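Local coordinates for protein putative glycosidase ph117-related (Bacteroides thetaiotaomicron, PDB 5A7V) that probably acts on beta-linked mannosides as a family GH130 glycosidase or phosphorylase, and holds mannose in its binding pocket, at residues A[59-63]-A[64-68]. Numbering follows the deposited sequence.
Sequences KFYCP and MTQDY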
ATOM      1  N   LYS A  59      20.108   6.083  15.210  1.00 17.95           N
ATOM      2  CA  LYS A  59      19.424   5.686  16.430  1.00 16.60           C
ATOM      3  C   LYS A  59      18.294   6.686  16.730  1.00 16.59           C
ATOM      4  O   LYS A  59      18.336   7.841  16.308  1.00 21.98           O
ATOM      5  CB  LYS A  59      20.437   5.663  17.595  1.00 19.49           C
ATOM      6  CG  LYS A  59      21.708   4.856  17.375  1.00 26.94           C
ATOM      7  CD  LYS A  59      21.391   3.392  17.234  1.00 32.40           C
ATOM      8  CE  LYS A  59      22.649   2.561  17.016  1.00 39.60           C
ATOM      9  NZ  LYS A  59      23.464   2.480  18.267  1.00 42.46           N
ATOM     10  N   PHE A  60      17.331   6.196  17.484  1.00 15.01           N
ATOM     11  CA  PHE A  60      16.138   6.915  17.924  1.00 17.06           C
ATOM     12  C   PHE A  60      15.943   6.624  19.383  1.00 15.70           C
ATOM     13  O   PHE A  60      15.958   5.455  19.761  1.00 15.81           O
ATOM     14  CB  PHE A  60      14.946   6.292  17.111  1.00 20.54           C
ATOM     15  CG  PHE A  60      13.588   6.656  17.575  1.00 17.78           C
ATOM     16  CD1 PHE A  60      13.210   7.988  17.668  1.00 18.07           C
ATOM     17  CD2 PHE A  60      12.626   5.668  17.876  1.00 17.55           C
ATOM     18  CE1 PHE A  60      11.923   8.335  18.009  1.00 19.28           C
ATOM     19  CE2 PHE A  60      11.350   6.050  18.247  1.00 16.67           C
ATOM     20  CZ  PHE A  60      11.015   7.389  18.333  1.00 18.62           C
ATOM     21  N   TYR A  61      15.665   7.653  20.210  1.00 14.25           N
ATOM     22  CA  TYR A  61      15.249   7.389  21.594  1.00 13.35           C
ATOM     23  C   TYR A  61      13.779   7.003  21.585  1.00 13.35           C
ATOM     24  O   TYR A  61      12.899   7.851  21.357  1.00 13.58           O
ATOM     25  CB  TYR A  61      15.491   8.615  22.491  1.00 13.51           C
ATOM     26  CG  TYR A  61      15.276   8.334  23.953  1.00 12.79           C
ATOM     27  CD1 TYR A  61      14.037   8.507  24.540  1.00 12.10           C
ATOM     28  CD2 TYR A  61      16.324   7.908  24.749  1.00 15.04           C
ATOM     29  CE1 TYR A  61      13.835   8.285  25.886  1.00 13.04           C
ATOM     30  CE2 TYR A  61      16.168   7.684  26.103  1.00 13.85           C
ATOM     31  CZ  TYR A  61      14.917   7.888  26.676  1.00 13.61           C
ATOM     32  OH  TYR A  61      14.790   7.656  28.025  1.00 17.14           O
ATOM     33  N   CYS A  62      13.495   5.735  21.799  1.00 12.38           N
ATOM     34  CA  CYS A  62      12.147   5.218  21.698  1.00 12.32           C
ATOM     35  C   CYS A  62      11.432   5.610  22.997  1.00 12.91           C
ATOM     36  O   CYS A  62      11.849   5.241  24.105  1.00 14.53           O
ATOM     37  CB  CYS A  62      12.153   3.689  21.531  1.00 13.20           C
ATOM     38  SG  CYS A  62      10.501   2.975  21.698  1.00 14.02           S
ATOM     39  N   PRO A  63      10.294   6.329  22.873  1.00 12.73           N
ATOM     40  CA  PRO A  63       9.594   6.748  24.090  1.00 13.55           C
ATOM     41  C   PRO A  63       8.889   5.629  24.819  1.00 15.28           C
ATOM     42  O   PRO A  63       8.505   5.812  25.977  1.00 17.35           O
ATOM     43  CB  PRO A  63       8.572   7.813  23.588  1.00 13.85           C
ATOM     44  CG  PRO A  63       8.333   7.393  22.165  1.00 13.97           C
ATOM     45  CD  PRO A  63       9.646   6.860  21.658  1.00 12.80           C
ATOM     46  N   MET A  64       8.723   4.476  24.149  1.00 16.10           N
ATOM     47  CA  MET A  64       8.242   3.276  24.831  1.00 18.99           C
ATOM     48  C   MET A  64       9.294   2.520  25.597  1.00 20.49           C
ATOM     49  O   MET A  64       9.072   2.161  26.763  1.00 29.48           O
ATOM     50  CB  MET A  64       7.537   2.367  23.835  1.00 21.25           C
ATOM     51  CG  MET A  64       6.290   3.022  23.321  1.00 22.21           C
ATOM     52  SD  MET A  64       5.143   3.613  24.616  1.00 26.56           S
ATOM     53  CE  MET A  64       4.524   2.335  25.712  1.00 34.91           C
ATOM     54  N   THR A  65      10.428   2.316  24.948  1.00 20.10           N
ATOM     55  CA  THR A  65      11.554   1.540  25.461  1.00 22.02           C
ATOM     56  C   THR A  65      12.368   2.355  26.513  1.00 19.98           C
ATOM     57  O   THR A  65      13.049   1.771  27.364  1.00 20.88           O
ATOM     58  CB  THR A  65      12.549   1.161  24.289  1.00 21.39           C
ATOM     59  OG1 THR A  65      11.866   0.580  23.173  1.00 32.85           O
ATOM     60  CG2 THR A  65      13.472   0.119  24.735  1.00 29.49           C
ATOM     61  N   GLN A  66      12.372   3.686  26.326  1.00 18.35           N
ATOM     62  CA  GLN A  66      13.244   4.601  27.087  1.00 18.53           C
ATOM     63  C   GLN A  66      14.714   4.315  26.865  1.00 19.40           C
ATOM     64  O   GLN A  66      15.500   4.330  27.772  1.00 21.68           O
ATOM     65  CB  GLN A  66      12.860   4.649  28.569  1.00 18.55           C
ATOM     66  CG  GLN A  66      11.386   5.008  28.790  1.00 22.36           C
ATOM     67  CD  GLN A  66      11.001   4.956  30.254  1.00 32.27           C
ATOM     68  OE1 GLN A  66      10.334   4.019  30.711  1.00 52.45           O
ATOM     69  NE2 GLN A  66      11.448   5.934  30.998  1.00 39.60           N
ATOM     70  N   ASP A  67      15.070   4.051  25.621  1.00 20.44           N
ATOM     71  CA  ASP A  67      16.495   3.889  25.244  0.50 19.95           C
ATOM     72  C   ASP A  67      16.591   4.010  23.747  1.00 18.23           C
ATOM     73  O   ASP A  67      15.562   4.036  23.027  1.00 16.85           O
ATOM     74  CB  ASP A  67      17.132   2.542  25.706  0.50 23.17           C
ATOM     75  CG  ASP A  67      18.710   2.592  25.820  0.50 26.32           C
ATOM     76  OD1 ASP A  67      19.418   3.613  25.513  0.50 20.57           O
ATOM     77  OD2 ASP A  67      19.255   1.543  26.192  0.50 31.51           O
ATOM     78  N   TYR A  68      17.815   4.119  23.285  1.00 18.85           N
ATOM     79  CA  TYR A  68      18.107   4.280  21.889  1.00 18.55           C
ATOM     80  C   TYR A  68      17.995   2.941  21.175  1.00 16.91           C
ATOM     81  O   TYR A  68      18.552   1.926  21.630  1.00 23.81           O
ATOM     82  CB  TYR A  68      19.516   4.890  21.699  1.00 20.99           C
ATOM     83  CG  TYR A  68      19.496   6.369  21.932  1.00 18.44           C
ATOM     84  CD1 TYR A  68      19.135   7.241  20.914  1.00 20.07           C
ATOM     85  CD2 TYR A  68      19.763   6.876  23.146  1.00 18.39           C
ATOM     86  CE1 TYR A  68      19.074   8.596  21.118  1.00 21.11           C
ATOM     87  CE2 TYR A  68      19.698   8.257  23.398  1.00 18.60           C
ATOM     88  CZ  TYR A  68      19.341   9.083  22.357  1.00 19.46           C
ATOM     89  OH  TYR A  68      19.204  10.435  22.635  1.00 21.61           O
TER
HETATM   90  O   HOH W   1      16.933   6.781  29.557  1.00 33.42           O
HETATM   91  O   HOH W   2      12.228   7.961  28.874  1.00 35.88           O
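Y61 and Y68 pack against each other in a surface beta hairpin, whose strands 60-62 and 67-69 are joined by a tight turn through P63, M64, T65 and Q66. The hairpin lies at the periphery of what is, as in other GH130 enzymes, a five-bladed beta-propeller, with its centre about 27 Å from the centre of the chain. The two tyrosines form a non-hydrogen-bonded antiparallel pair, and their rings make a T-shaped stack, with centroids 5.4 Å apart and planes at 75°. Y61 presents its edge to the face of Y68, CD2 reaching CE2 of Y68 at 3.7 Å, while Y61 CB adds a CH-pi contact over the same ring. With CG anti to the backbone N (chi1 -171°), the Y61 ring runs toward Q66 and has D67 N over one of its faces. The Y68 ring lies beside F60 C and K59 CB. Backbone bonds then shape the turn. C62 N donates to D67 O (2.9 Å), and Q66 N returns to C62 O (2.8 Å) to close an alpha-turn, which the left-handed helical conformation of Q66 ends. At the start of the turn, the sulfur of C62 accepts a nearly straight hydrogen bond from T65 N (3.3 Å, 161° at the hydrogen) and also packs on M64 CB. On the inner side, F60 meets the ring of Y129, and both F60 and C62 touch R108 of strand 107-114. At the outer end, the Y61 hydroxyl is bonded to two waters in its ring plane, one of which, 2.7 Å from OH, accepts a hydrogen bond from Q66 NE2 at 3.0 Å.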